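Local coordinates for protein beta sliding clamp (Caulobacter crescentus, PDB 5WCE) that probably forms a ring-shaped head-to-tail dimer around DNA that tethers DNA polymerases and other proteins to it and makes synthesis processive, at residues 19-24 against 79-84; 25-30 against 209-214; 35-40 against 54-59. All coordinates share one frame; numbering follows the deposited sequence.

Contact 1: residues 19-24 against 79-84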
ATOM      1  N   LYS A  19     -14.393  18.344   5.792  1.00 23.87           N
ATOM      2  CA  LYS A  19     -15.242  17.203   6.202  1.00 24.47           C
ATOM      3  C   LYS A  19     -16.240  16.867   5.102  1.00 23.32           C
ATOM      4  O   LYS A  19     -16.387  15.690   4.689  1.00 23.77           O
ATOM      5  CB  LYS A  19     -15.911  17.506   7.535  1.00 26.57           C
ATOM      6  CG  LYS A  19     -16.909  16.445   8.033  1.00 28.47           C
ATOM      7  CD  LYS A  19     -17.392  16.764   9.445  1.00 31.51           C
ATOM      8  CE  LYS A  19     -18.865  16.462   9.661  1.00 33.93           C
ATOM      9  NZ  LYS A  19     -19.108  16.475  11.138  1.00 36.81           N
ATOM     10  N   ALA A  20     -16.908  17.900   4.591  1.00 21.95           N
ATOM     11  CA  ALA A  20     -17.843  17.731   3.470  1.00 21.86           C
ATOM     12  C   ALA A  20     -17.231  17.241   2.170  1.00 21.52           C
ATOM     13  O   ALA A  20     -17.767  16.318   1.499  1.00 20.52           O
ATOM     14  CB  ALA A  20     -18.627  19.012   3.242  1.00 21.05           C
ATOM     15  N   LEU A  21     -16.128  17.882   1.779  1.00 22.91           N
ATOM     16  CA  LEU A  21     -15.397  17.492   0.600  1.00 23.51           C
ATOM     17  C   LEU A  21     -14.942  16.029   0.679  1.00 23.78           C
ATOM     18  O   LEU A  21     -15.113  15.272  -0.292  1.00 24.92           O
ATOM     19  CB  LEU A  21     -14.189  18.377   0.361  1.00 23.73           C
ATOM     20  CG  LEU A  21     -14.467  19.810  -0.115  1.00 24.04           C
ATOM     21  CD1 LEU A  21     -13.206  20.672  -0.107  1.00 24.14           C
ATOM     22  CD2 LEU A  21     -15.097  19.865  -1.478  1.00 24.16           C
ATOM     23  N   GLY A  22     -14.401  15.650   1.831  1.00 24.29           N
ATOM     24  CA  GLY A  22     -13.926  14.293   2.070  1.00 23.85           C
ATOM     25  C   GLY A  22     -15.056  13.279   1.953  1.00 22.98           C
ATOM     26  O   GLY A  22     -14.887  12.243   1.376  1.00 23.83           O
ATOM     27  N   HIS A  23     -16.214  13.593   2.494  1.00 23.28           N
ATOM     28  CA  HIS A  23     -17.359  12.722   2.342  1.00 22.93           C
ATOM     29  C   HIS A  23     -17.845  12.502   0.902  1.00 23.67           C
ATOM     30  O   HIS A  23     -18.236  11.379   0.563  1.00 22.93           O
ATOM     31  CB  HIS A  23     -18.547  13.254   3.123  1.00 23.03           C
ATOM     32  CG  HIS A  23     -18.453  13.037   4.591  1.00 23.58           C
ATOM     33  ND1 HIS A  23     -19.150  13.807   5.498  1.00 23.65           N
ATOM     34  CD2 HIS A  23     -17.758  12.133   5.316  1.00 23.97           C
ATOM     35  CE1 HIS A  23     -18.856  13.406   6.723  1.00 23.65           C
ATOM     36  NE2 HIS A  23     -18.044  12.380   6.640  1.00 22.97           N
ATOM     37  N   VAL A  24     -17.925  13.564   0.100  1.00 23.08           N
ATOM     38  CA  VAL A  24     -18.508  13.416  -1.231  1.00 24.33           C
ATOM     39  C   VAL A  24     -17.506  12.996  -2.322  1.00 24.21           C
ATOM     40  O   VAL A  24     -17.893  12.365  -3.291  1.00 24.11           O
ATOM     41  CB  VAL A  24     -19.273  14.676  -1.734  1.00 23.63           C
ATOM     42  CG1 VAL A  24     -20.336  15.085  -0.718  1.00 23.91           C
ATOM     43  CG2 VAL A  24     -18.314  15.810  -2.088  1.00 24.00           C
ATOM     44  N   HIS A  79     -11.460  16.325  -6.608  1.00 22.92           N
ATOM     45  CA  HIS A  79     -10.202  15.909  -5.954  0.50 23.58           C
ATOM     46  C   HIS A  79      -9.272  17.121  -5.761  1.00 23.48           C
ATOM     47  O   HIS A  79      -8.651  17.281  -4.706  1.00 23.69           O
ATOM     48  CB  HIS A  79      -9.484  14.791  -6.749  0.50 25.11           C
ATOM     49  CG  HIS A  79     -10.257  13.489  -6.870  0.50 24.66           C
ATOM     50  ND1 HIS A  79     -10.864  12.854  -5.803  0.50 24.62           N
ATOM     51  CD2 HIS A  79     -10.448  12.661  -7.938  0.50 25.44           C
ATOM     52  CE1 HIS A  79     -11.447  11.736  -6.213  0.50 23.85           C
ATOM     53  NE2 HIS A  79     -11.206  11.590  -7.504  0.50 24.81           N
ATOM     54  N   THR A  80      -9.191  17.977  -6.756  1.00 23.04           N
ATOM     55  CA  THR A  80      -8.338  19.161  -6.652  1.00 23.56           C
ATOM     56  C   THR A  80      -8.793  20.107  -5.534  1.00 23.03           C
ATOM     57  O   THR A  80      -7.966  20.591  -4.712  1.00 22.72           O
ATOM     58  CB  THR A  80      -8.288  19.904  -7.987  1.00 24.29           C
ATOM     59  OG1 THR A  80      -7.718  19.023  -8.973  1.00 24.89           O
ATOM     60  CG2 THR A  80      -7.487  21.205  -7.895  1.00 24.99           C
ATOM     61  N   LEU A  81     -10.089  20.379  -5.487  1.00 22.71           N
ATOM     62  CA  LEU A  81     -10.607  21.145  -4.379  1.00 23.50           C
ATOM     63  C   LEU A  81     -10.308  20.504  -3.028  1.00 23.10           C
ATOM     64  O   LEU A  81      -9.828  21.192  -2.120  1.00 22.38           O
ATOM     65  CB  LEU A  81     -12.104  21.378  -4.515  1.00 24.62           C
ATOM     66  CG  LEU A  81     -12.727  22.384  -3.551  1.00 25.71           C
ATOM     67  CD1 LEU A  81     -12.013  23.703  -3.507  1.00 26.51           C
ATOM     68  CD2 LEU A  81     -14.182  22.652  -3.907  1.00 26.19           C
ATOM     69  N   TYR A  82     -10.532  19.195  -2.921  1.00 23.94           N
ATOM     70  CA  TYR A  82     -10.255  18.443  -1.679  1.00 25.32           C
ATOM     71  C   TYR A  82      -8.762  18.580  -1.275  1.00 25.38           C
ATOM     72  O   TYR A  82      -8.447  18.935  -0.153  1.00 24.95           O
ATOM     73  CB  TYR A  82     -10.668  16.962  -1.836  1.00 27.16           C
ATOM     74  CG  TYR A  82     -10.242  16.102  -0.665  1.00 28.65           C
ATOM     75  CD1 TYR A  82     -10.950  16.143   0.538  1.00 29.43           C
ATOM     76  CD2 TYR A  82      -9.105  15.280  -0.750  1.00 31.10           C
ATOM     77  CE1 TYR A  82     -10.553  15.392   1.626  1.00 30.21           C
ATOM     78  CE2 TYR A  82      -8.671  14.549   0.341  1.00 32.92           C
ATOM     79  CZ  TYR A  82      -9.395  14.594   1.524  1.00 32.65           C
ATOM     80  OH  TYR A  82      -8.962  13.832   2.605  1.00 32.72           O
ATOM     81  N   GLU A  83      -7.864  18.363  -2.223  1.00 24.74           N
ATOM     82  CA  GLU A  83      -6.436  18.447  -1.959  1.00 25.54           C
ATOM     83  C   GLU A  83      -5.974  19.829  -1.555  1.00 24.93           C
ATOM     84  O   GLU A  83      -5.192  19.958  -0.631  1.00 24.40           O
ATOM     85  CB  GLU A  83      -5.648  17.917  -3.156  1.00 27.78           C
ATOM     86  CG  GLU A  83      -5.776  16.377  -3.226  1.00 28.85           C
ATOM     87  CD  GLU A  83      -5.040  15.737  -2.046  1.00 30.02           C
ATOM     88  OE1 GLU A  83      -3.863  16.077  -1.828  1.00 35.54           O
ATOM     89  OE2 GLU A  83      -5.620  15.038  -1.244  1.00 32.41           O
ATOM     90  N   ILE A  84      -6.495  20.863  -2.209  1.00 23.12           N
ATOM     91  CA  ILE A  84      -6.160  22.234  -1.822  1.00 24.17           C
ATOM     92  C   ILE A  84      -6.543  22.461  -0.349  1.00 23.39           C
ATOM     93  O   ILE A  84      -5.760  22.945   0.461  1.00 23.59           O
ATOM     94  CB  ILE A  84      -6.880  23.269  -2.720  1.00 24.08           C
ATOM     95  CG1 ILE A  84      -6.262  23.308  -4.140  1.00 24.92           C
ATOM     96  CG2 ILE A  84      -6.828  24.691  -2.117  1.00 25.25           C
ATOM     97  CD1 ILE A  84      -7.137  24.024  -5.148  1.00 24.59           C
TER
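The two helices of the N-terminal clamp domain, 14-25 and 78-87, pack against each other where Leu-21 and Gly-22 meet Leu-81 and Tyr-82. Segments 19-24 and 79-84 cross on an obliquely antiparallel course, 143° between their N-to-C directions, and their axes come within 9.5 Å. Leu-21 and Leu-81 both point at the opposite helix and cross at about a right angle. Leu-21 CD2 lies 3.8 Å from Leu-81 CD2, and the other methyl, Leu-21 CD1, rests 3.9 Å from Leu-81 CG, so the isopropyl end of Leu-21 straddles the branch point of its partner. Leu-81 reaches it with CG opposite its own backbone N (chi1 -169°). In sliding clamps a helix pair of this kind in each domain lines the central channel, with beta sheets packed on the outer side. Here Leu-21 also touches Ile-40 and Phe-51 of strands 39-45 and 48-54, while Ile-84 rests on Phe-114 and Leu-116 of strand 112-116, in another sheet. Next to the leucines, the CD1-CE1 side of the Tyr-82 ring meets the backbone at Leu-21 and Gly-22. Leu-21 CB sits at the ring edge and in its plane, 3.9 Å from Tyr-82 CD1. Gly-22 CA approaches obliquely, 3.6 Å from Tyr-82 CE1, and Gly-22 N is 3.7 Å from CD1 of the same ring. A CB built on Gly-22 would fall only 3.5 Å from Tyr-82 CE1, a tight fit, consistent with the close approach of the ring to the backbone at this glycine. The tyrosine is carried there with CG trans to N (chi1 172°). Farther round helix 78-87, Glu-83 and Ile-84 pack on Thr-285 of the second subunit.

Contact 2: residues 25-30 against 209-214; sequences QSVVER and PRKTIA
Lys-211 and Glu-29 approach from opposite directions, while Val-27 crosses the lysine chain at about a right angle. They join two domains of the clamp: Lys-211 stands in the first turn of helix 210-220 of the central domain, and Val-27 and Glu-29 belong to the loop after helix 14-25 of the N-terminal domain, where Gln-25 to Val-28 form a type I beta turn. With every torsion of Lys-211 near 180°, its chain is fully stretched and spans the domain junction. NZ gives a hydrogen bond to Val-27 O at 2.8 Å, with a C=O...N angle of 135° and the donor tilted 25° from the carbonyl plane. The same nitrogen makes a salt bridge to Glu-29 OE2 at 2.9 Å. Glu-29 folds back toward it through a bend at chi2 (-72°), and its carboxylate is met from above the plane. The shortest of the three NZ bonds is a second salt bridge, to Asp-55 OD2, and two carboxylates round one cation would be expected to stabilise its charge. A methionine in place of Lys-211 is likely to leave the Glu-29 and Asp-55 carboxylates without their shared counter-charge and Val-27 O without this donor. Close by, Val-27 CG2 lies 3.9 Å from Lys-211 NZ and 4.1 Å from Lys-211 CE, an apolar flank for the end of the chain.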
ATOM      1  N   GLN A  25     -16.249  13.369  -2.195  1.00 25.96           N
ATOM      2  CA  GLN A  25     -15.324  13.217  -3.311  1.00 28.05           C
ATOM      3  C   GLN A  25     -14.960  11.754  -3.624  1.00 27.04           C
ATOM      4  O   GLN A  25     -14.538  11.464  -4.737  1.00 25.45           O
ATOM      5  CB  GLN A  25     -14.084  14.021  -3.078  1.00 30.23           C
ATOM      6  CG  GLN A  25     -13.154  13.479  -2.010  1.00 32.12           C
ATOM      7  CD  GLN A  25     -11.995  12.760  -2.618  1.00 35.91           C
ATOM      8  OE1 GLN A  25     -11.326  13.314  -3.524  1.00 38.46           O
ATOM      9  NE2 GLN A  25     -11.741  11.529  -2.166  1.00 36.93           N
ATOM     10  N   SER A  26     -15.149  10.874  -2.641  1.00 26.69           N
ATOM     11  CA  SER A  26     -14.940   9.400  -2.794  1.00 27.24           C
ATOM     12  C   SER A  26     -15.657   8.766  -3.986  1.00 25.95           C
ATOM     13  O   SER A  26     -15.139   7.813  -4.556  1.00 23.22           O
ATOM     14  CB  SER A  26     -15.409   8.654  -1.508  1.00 29.13           C
ATOM     15  OG  SER A  26     -14.866   9.261  -0.343  1.00 32.85           O
ATOM     16  N   VAL A  27     -16.839   9.266  -4.375  1.00 24.38           N
ATOM     17  CA  VAL A  27     -17.578   8.678  -5.472  1.00 24.65           C
ATOM     18  C   VAL A  27     -16.947   8.944  -6.807  1.00 25.34           C
ATOM     19  O   VAL A  27     -17.202   8.213  -7.780  1.00 24.54           O
ATOM     20  CB  VAL A  27     -19.091   9.122  -5.511  1.00 25.32           C
ATOM     21  CG1 VAL A  27     -19.256  10.565  -5.903  1.00 24.41           C
ATOM     22  CG2 VAL A  27     -19.938   8.244  -6.478  1.00 25.39           C
ATOM     23  N   VAL A  28     -16.133  10.001  -6.894  1.00 26.14           N
ATOM     24  CA  VAL A  28     -15.620  10.424  -8.197  1.00 28.42           C
ATOM     25  C   VAL A  28     -14.521   9.475  -8.635  1.00 31.82           C
ATOM     26  O   VAL A  28     -13.540   9.301  -7.930  1.00 29.87           O
ATOM     27  CB  VAL A  28     -15.121  11.878  -8.145  1.00 27.44           C
ATOM     28  CG1 VAL A  28     -14.514  12.318  -9.476  1.00 28.10           C
ATOM     29  CG2 VAL A  28     -16.261  12.781  -7.717  1.00 26.90           C
ATOM     30  N   GLU A  29     -14.700   8.873  -9.799  1.00 36.88           N
ATOM     31  CA  GLU A  29     -13.721   7.939 -10.352  1.00 43.25           C
ATOM     32  C   GLU A  29     -12.447   8.683 -10.766  1.00 47.28           C
ATOM     33  O   GLU A  29     -12.545   9.741 -11.376  1.00 48.88           O
ATOM     34  CB  GLU A  29     -14.319   7.276 -11.601  1.00 45.97           C
ATOM     35  CG  GLU A  29     -15.471   6.307 -11.321  1.00 47.03           C
ATOM     36  CD  GLU A  29     -15.022   5.008 -10.668  1.00 46.03           C
ATOM     37  OE1 GLU A  29     -13.834   4.681 -10.802  1.00 48.98           O
ATOM     38  OE2 GLU A  29     -15.837   4.307 -10.006  1.00 43.04           O
ATOM     39  N   ARG A  30     -11.275   8.125 -10.454  1.00 49.50           N
ATOM     40  CA  ARG A  30      -9.991   8.689 -10.930  1.00 53.57           C
ATOM     41  C   ARG A  30      -9.976   8.749 -12.446  1.00 55.83           C
ATOM     42  O   ARG A  30      -9.670   9.796 -13.025  1.00 54.23           O
ATOM     43  CB  ARG A  30      -8.801   7.849 -10.454  1.00 55.18           C
ATOM     44  N   PRO A 209     -25.738  -2.040  -5.591  1.00 20.75           N
ATOM     45  CA  PRO A 209     -24.432  -2.202  -6.261  1.00 20.86           C
ATOM     46  C   PRO A 209     -23.229  -2.261  -5.323  1.00 20.56           C
ATOM     47  O   PRO A 209     -23.199  -1.602  -4.272  1.00 18.86           O
ATOM     48  CB  PRO A 209     -24.345  -0.960  -7.180  1.00 21.33           C
ATOM     49  CG  PRO A 209     -25.765  -0.632  -7.464  1.00 21.72           C
ATOM     50  CD  PRO A 209     -26.503  -0.911  -6.161  1.00 20.72           C
ATOM     51  N   ARG A 210     -22.234  -3.047  -5.732  1.00 21.96           N
ATOM     52  CA  ARG A 210     -21.018  -3.216  -4.962  1.00 23.42           C
ATOM     53  C   ARG A 210     -20.420  -1.903  -4.529  1.00 22.29           C
ATOM     54  O   ARG A 210     -20.108  -1.724  -3.351  1.00 22.92           O
ATOM     55  CB  ARG A 210     -19.997  -4.073  -5.745  1.00 26.20           C
ATOM     56  CG  ARG A 210     -18.687  -4.319  -5.016  1.00 29.34           C
ATOM     57  CD  ARG A 210     -17.655  -5.016  -5.901  1.00 33.19           C
ATOM     58  NE  ARG A 210     -17.341  -4.231  -7.108  1.00 36.09           N
ATOM     59  CZ  ARG A 210     -17.770  -4.448  -8.364  1.00 38.17           C
ATOM     60  NH1 ARG A 210     -18.536  -5.488  -8.722  1.00 37.64           N
ATOM     61  NH2 ARG A 210     -17.384  -3.577  -9.327  1.00 40.88           N
ATOM     62  N   LYS A 211     -20.245  -0.979  -5.466  1.00 22.37           N
ATOM     63  CA  LYS A 211     -19.635   0.300  -5.123  1.00 22.19           C
ATOM     64  C   LYS A 211     -20.499   1.085  -4.139  1.00 21.01           C
ATOM     65  O   LYS A 211     -19.997   1.780  -3.256  1.00 20.81           O
ATOM     66  CB  LYS A 211     -19.301   1.111  -6.386  1.00 23.45           C
ATOM     67  CG  LYS A 211     -18.690   2.481  -6.048  1.00 24.10           C
ATOM     68  CD  LYS A 211     -18.305   3.297  -7.278  1.00 24.20           C
ATOM     69  CE  LYS A 211     -17.884   4.709  -6.896  1.00 24.28           C
ATOM     70  NZ  LYS A 211     -17.635   5.506  -8.143  1.00 24.38           N
ATOM     71  N   THR A 212     -21.817   1.009  -4.301  1.00 21.51           N
ATOM     72  CA  THR A 212     -22.733   1.687  -3.379  1.00 21.31           C
ATOM     73  C   THR A 212     -22.611   1.205  -1.944  1.00 20.16           C
ATOM     74  O   THR A 212     -22.609   1.989  -1.011  1.00 18.69           O
ATOM     75  CB  THR A 212     -24.205   1.501  -3.863  1.00 22.42           C
ATOM     76  OG1 THR A 212     -24.327   2.029  -5.224  1.00 22.22           O
ATOM     77  CG2 THR A 212     -25.184   2.189  -2.884  1.00 22.15           C
ATOM     78  N   ILE A 213     -22.510  -0.116  -1.788  1.00 20.15           N
ATOM     79  CA  ILE A 213     -22.254  -0.723  -0.468  1.00 20.10           C
ATOM     80  C   ILE A 213     -20.942  -0.188   0.111  1.00 19.94           C
ATOM     81  O   ILE A 213     -20.893   0.149   1.271  1.00 20.87           O
ATOM     82  CB  ILE A 213     -22.287  -2.267  -0.564  1.00 20.05           C
ATOM     83  CG1 ILE A 213     -23.719  -2.734  -0.809  1.00 20.54           C
ATOM     84  CG2 ILE A 213     -21.635  -2.915   0.661  1.00 19.82           C
ATOM     85  CD1 ILE A 213     -24.702  -2.420   0.306  1.00 21.12           C
ATOM     86  N   ALA A 214     -19.912  -0.086  -0.709  1.00 20.74           N
ATOM     87  CA  ALA A 214     -18.610   0.329  -0.257  1.00 21.69           C
ATOM     88  C   ALA A 214     -18.665   1.772   0.253  1.00 22.18           C
ATOM     89  O   ALA A 214     -18.183   2.075   1.346  1.00 22.18           O
ATOM     90  CB  ALA A 214     -17.587   0.190  -1.363  1.00 22.05           C
TER

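Contact 3: residues 35-40 against 54-59; sequences PILSNI and TDLDME
Two waters stand between the Leu-37 and Thr-54 backbones, whose carbonyl oxygens, Leu-37 O and Thr-54 O, are 3.8 Å apart. Water 2 donates to both, at 2.8 Å from Leu-37 O and 2.8 Å from Thr-54 O. Water 1 accepts from Thr-54 N and has Leu-37 O and Asn-39 O, the latter at 2.7 Å, as acceptors, though its protons cannot serve every acceptor around it. Strands 39-45 and 48-54 are antiparallel neighbours in the sheet, and here, as the first begins and the second ends, water mediates between their backbones. Beside the waters the contact is apolar. Leu-37, from the 3-10 turn 35-38, crosses Leu-56 at about a right angle, with Leu-37 CD1 3.9 Å from Leu-56 CD1, while its other methyl, CD2, lies 4.1 Å from Thr-54 CG2. Leu-56 sits at the tip of the beta hairpin joining strands 48-54 and 58-65, with a positive phi (81°). Side chains pin this hairpin end from within. Thr-54 OG1, trans to its own N (chi1 -169°), accepts from Leu-56 N in an ST turn and donates to Met-58 O at 2.7 Å, from above the carbonyl plane. Met-58 O also takes the Asp-55 N-H. In an Asx motif, Asp-55 OD1 accepts from Met-58 N at 2.9 Å, nearly in line with the C-O bond, and more weakly from Asp-57 N.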
ATOM      1  N   PRO A  35     -15.899  15.459 -18.238  1.00 36.62           N
ATOM      2  CA  PRO A  35     -15.318  16.404 -17.274  1.00 34.83           C
ATOM      3  C   PRO A  35     -16.248  16.776 -16.137  1.00 31.50           C
ATOM      4  O   PRO A  35     -15.811  16.839 -15.008  1.00 30.33           O
ATOM      5  CB  PRO A  35     -14.983  17.611 -18.129  1.00 36.24           C
ATOM      6  CG  PRO A  35     -14.685  17.034 -19.470  1.00 38.05           C
ATOM      7  CD  PRO A  35     -15.639  15.878 -19.630  1.00 37.73           C
ATOM      8  N   ILE A  36     -17.525  16.961 -16.402  1.00 30.15           N
ATOM      9  CA  ILE A  36     -18.394  17.409 -15.322  1.00 28.30           C
ATOM     10  C   ILE A  36     -18.548  16.361 -14.191  1.00 26.42           C
ATOM     11  O   ILE A  36     -18.753  16.710 -13.031  1.00 23.41           O
ATOM     12  CB  ILE A  36     -19.748  17.978 -15.821  1.00 29.42           C
ATOM     13  CG1 ILE A  36     -20.354  18.795 -14.668  1.00 28.72           C
ATOM     14  CG2 ILE A  36     -20.670  16.830 -16.265  1.00 30.01           C
ATOM     15  CD1 ILE A  36     -21.347  19.807 -15.064  1.00 29.27           C
ATOM     16  N   LEU A  37     -18.350  15.080 -14.500  1.00 25.62           N
ATOM     17  CA  LEU A  37     -18.439  14.047 -13.488  1.00 24.82           C
ATOM     18  C   LEU A  37     -17.216  14.037 -12.587  1.00 24.05           C
ATOM     19  O   LEU A  37     -17.245  13.422 -11.552  1.00 22.43           O
ATOM     20  CB  LEU A  37     -18.604  12.668 -14.139  1.00 25.80           C
ATOM     21  CG  LEU A  37     -19.828  12.485 -15.047  1.00 26.72           C
ATOM     22  CD1 LEU A  37     -19.931  10.999 -15.427  1.00 28.33           C
ATOM     23  CD2 LEU A  37     -21.090  12.899 -14.300  1.00 26.38           C
ATOM     24  N   SER A  38     -16.168  14.774 -12.938  1.00 24.52           N
ATOM     25  CA  SER A  38     -15.051  15.007 -12.034  1.00 24.39           C
ATOM     26  C   SER A  38     -15.344  16.140 -11.056  1.00 23.48           C
ATOM     27  O   SER A  38     -14.534  16.358 -10.169  1.00 23.63           O
ATOM     28  CB  SER A  38     -13.768  15.379 -12.847  1.00 26.18           C
ATOM     29  OG  SER A  38     -13.281  14.162 -13.383  1.00 28.31           O
ATOM     30  N   ASN A  39     -16.465  16.847 -11.218  1.00 21.29           N
ATOM     31  CA  ASN A  39     -16.757  18.012 -10.406  1.00 19.85           C
ATOM     32  C   ASN A  39     -17.692  17.777  -9.244  1.00 19.26           C
ATOM     33  O   ASN A  39     -18.499  16.788  -9.220  1.00 17.74           O
ATOM     34  CB  ASN A  39     -17.275  19.169 -11.273  1.00 19.87           C
ATOM     35  CG  ASN A  39     -16.165  19.814 -12.094  1.00 19.98           C
ATOM     36  OD1 ASN A  39     -15.066  19.298 -12.150  1.00 19.47           O
ATOM     37  ND2 ASN A  39     -16.462  20.951 -12.745  1.00 19.85           N
ATOM     38  N   ILE A  40     -17.591  18.688  -8.271  1.00 19.23           N
ATOM     39  CA  ILE A  40     -18.563  18.799  -7.191  1.00 19.77           C
ATOM     40  C   ILE A  40     -19.495  19.953  -7.512  1.00 19.68           C
ATOM     41  O   ILE A  40     -19.053  21.020  -7.918  1.00 19.18           O
ATOM     42  CB  ILE A  40     -17.897  18.990  -5.800  1.00 21.12           C
ATOM     43  CG1 ILE A  40     -17.263  17.698  -5.335  1.00 22.13           C
ATOM     44  CG2 ILE A  40     -18.897  19.426  -4.720  1.00 21.47           C
ATOM     45  CD1 ILE A  40     -16.257  17.824  -4.177  1.00 23.08           C
ATOM     46  N   THR A  54     -21.257  12.715  -8.075  1.00 18.97           N
ATOM     47  CA  THR A  54     -21.887  11.504  -8.654  1.00 20.57           C
ATOM     48  C   THR A  54     -21.018  10.778  -9.667  1.00 21.41           C
ATOM     49  O   THR A  54     -20.140  11.362 -10.297  1.00 21.49           O
ATOM     50  CB  THR A  54     -23.206  11.908  -9.363  1.00 20.88           C
ATOM     51  OG1 THR A  54     -23.974  10.757  -9.722  1.00 21.73           O
ATOM     52  CG2 THR A  54     -22.947  12.750 -10.612  1.00 22.05           C
ATOM     53  N   ASP A  55     -21.313   9.489  -9.849  1.00 21.21           N
ATOM     54  CA  ASP A  55     -20.752   8.716 -10.948  1.00 22.59           C
ATOM     55  C   ASP A  55     -21.852   8.222 -11.876  1.00 24.24           C
ATOM     56  O   ASP A  55     -21.655   7.270 -12.663  1.00 24.70           O
ATOM     57  CB  ASP A  55     -19.903   7.578 -10.416  1.00 22.12           C
ATOM     58  CG  ASP A  55     -20.731   6.523  -9.666  1.00 22.69           C
ATOM     59  OD1 ASP A  55     -22.000   6.663  -9.623  1.00 23.36           O
ATOM     60  OD2 ASP A  55     -20.100   5.568  -9.181  1.00 22.22           O
ATOM     61  N   LEU A  56     -23.018   8.847 -11.762  1.00 24.45           N
ATOM     62  CA  LEU A  56     -24.243   8.475 -12.495  1.00 26.44           C
ATOM     63  C   LEU A  56     -25.017   7.302 -11.883  1.00 26.73           C
ATOM     64  O   LEU A  56     -26.246   7.315 -11.959  1.00 27.12           O
ATOM     65  CB  LEU A  56     -24.070   8.272 -14.009  1.00 28.30           C
ATOM     66  CG  LEU A  56     -23.440   9.431 -14.825  1.00 29.01           C
ATOM     67  CD1 LEU A  56     -23.164   8.999 -16.240  1.00 30.53           C
ATOM     68  CD2 LEU A  56     -24.340  10.649 -14.771  1.00 30.03           C
ATOM     69  N   ASP A  57     -24.351   6.328 -11.287  1.00 26.08           N
ATOM     70  CA  ASP A  57     -25.049   5.255 -10.557  1.00 27.23           C
ATOM     71  C   ASP A  57     -25.493   5.693  -9.183  1.00 24.96           C
ATOM     72  O   ASP A  57     -26.577   5.321  -8.706  1.00 24.31           O
ATOM     73  CB  ASP A  57     -24.168   4.011 -10.448  1.00 29.27           C
ATOM     74  CG  ASP A  57     -23.917   3.371 -11.805  1.00 31.98           C
ATOM     75  OD1 ASP A  57     -24.840   3.310 -12.653  1.00 34.53           O
ATOM     76  OD2 ASP A  57     -22.781   2.967 -12.048  1.00 33.61           O
ATOM     77  N   MET A  58     -24.663   6.499  -8.533  1.00 23.50           N
ATOM     78  CA  MET A  58     -24.948   6.985  -7.214  1.00 22.57           C
ATOM     79  C   MET A  58     -24.506   8.431  -7.026  1.00 22.94           C
ATOM     80  O   MET A  58     -23.660   8.939  -7.800  1.00 21.90           O
ATOM     81  CB  MET A  58     -24.295   6.118  -6.184  1.00 23.55           C
ATOM     82  CG  MET A  58     -22.783   6.314  -6.064  1.00 24.43           C
ATOM     83  SD  MET A  58     -21.938   5.005  -5.141  1.00 27.10           S
ATOM     84  CE  MET A  58     -21.987   3.862  -6.511  1.00 26.29           C
ATOM     85  N   GLU A  59     -25.132   9.057  -6.035  1.00 21.73           N
ATOM     86  CA  GLU A  59     -24.879  10.462  -5.721  1.00 22.11           C
ATOM     87  C   GLU A  59     -24.622  10.561  -4.245  1.00 20.88           C
ATOM     88  O   GLU A  59     -25.417  10.025  -3.442  1.00 21.13           O
ATOM     89  CB  GLU A  59     -26.092  11.318  -6.075  1.00 22.84           C
ATOM     90  CG  GLU A  59     -25.959  12.802  -5.719  1.00 23.77           C
ATOM     91  CD  GLU A  59     -27.300  13.491  -5.791  1.00 24.52           C
ATOM     92  OE1 GLU A  59     -27.503  14.194  -6.757  1.00 24.63           O
ATOM     93  OE2 GLU A  59     -28.155  13.215  -4.922  1.00 25.19           O
TER
HETATM   94  O   HOH W   1     -19.325  14.247  -9.672  1.00 20.74           O
HETATM   95  O   HOH W   2     -17.552  10.665 -11.053  1.00 29.26           O

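In the fold
From the N terminus, helix 14-25 supplies the first half of contact 1, and the loop after it the first half of contact 2. Contact 3 follows, closing the short loop between 35-40 and 54-59 at one end of the strands. Contact 1 then closes at 79-84, and contact 2 only at 209-214, in the central domain. Contact 3 is therefore nested inside the loops closed by both others, while contacts 1 and 2 cross. Ile-40 packs on Leu-21 and Val-24, joining sheet to helix, and Met-58 packs on Val-27 and Thr-212. Contacts 1 and 3 lie within the N-terminal domain, joining its helices and neighbouring strand ends respectively, whereas contact 2 links it to the central domain.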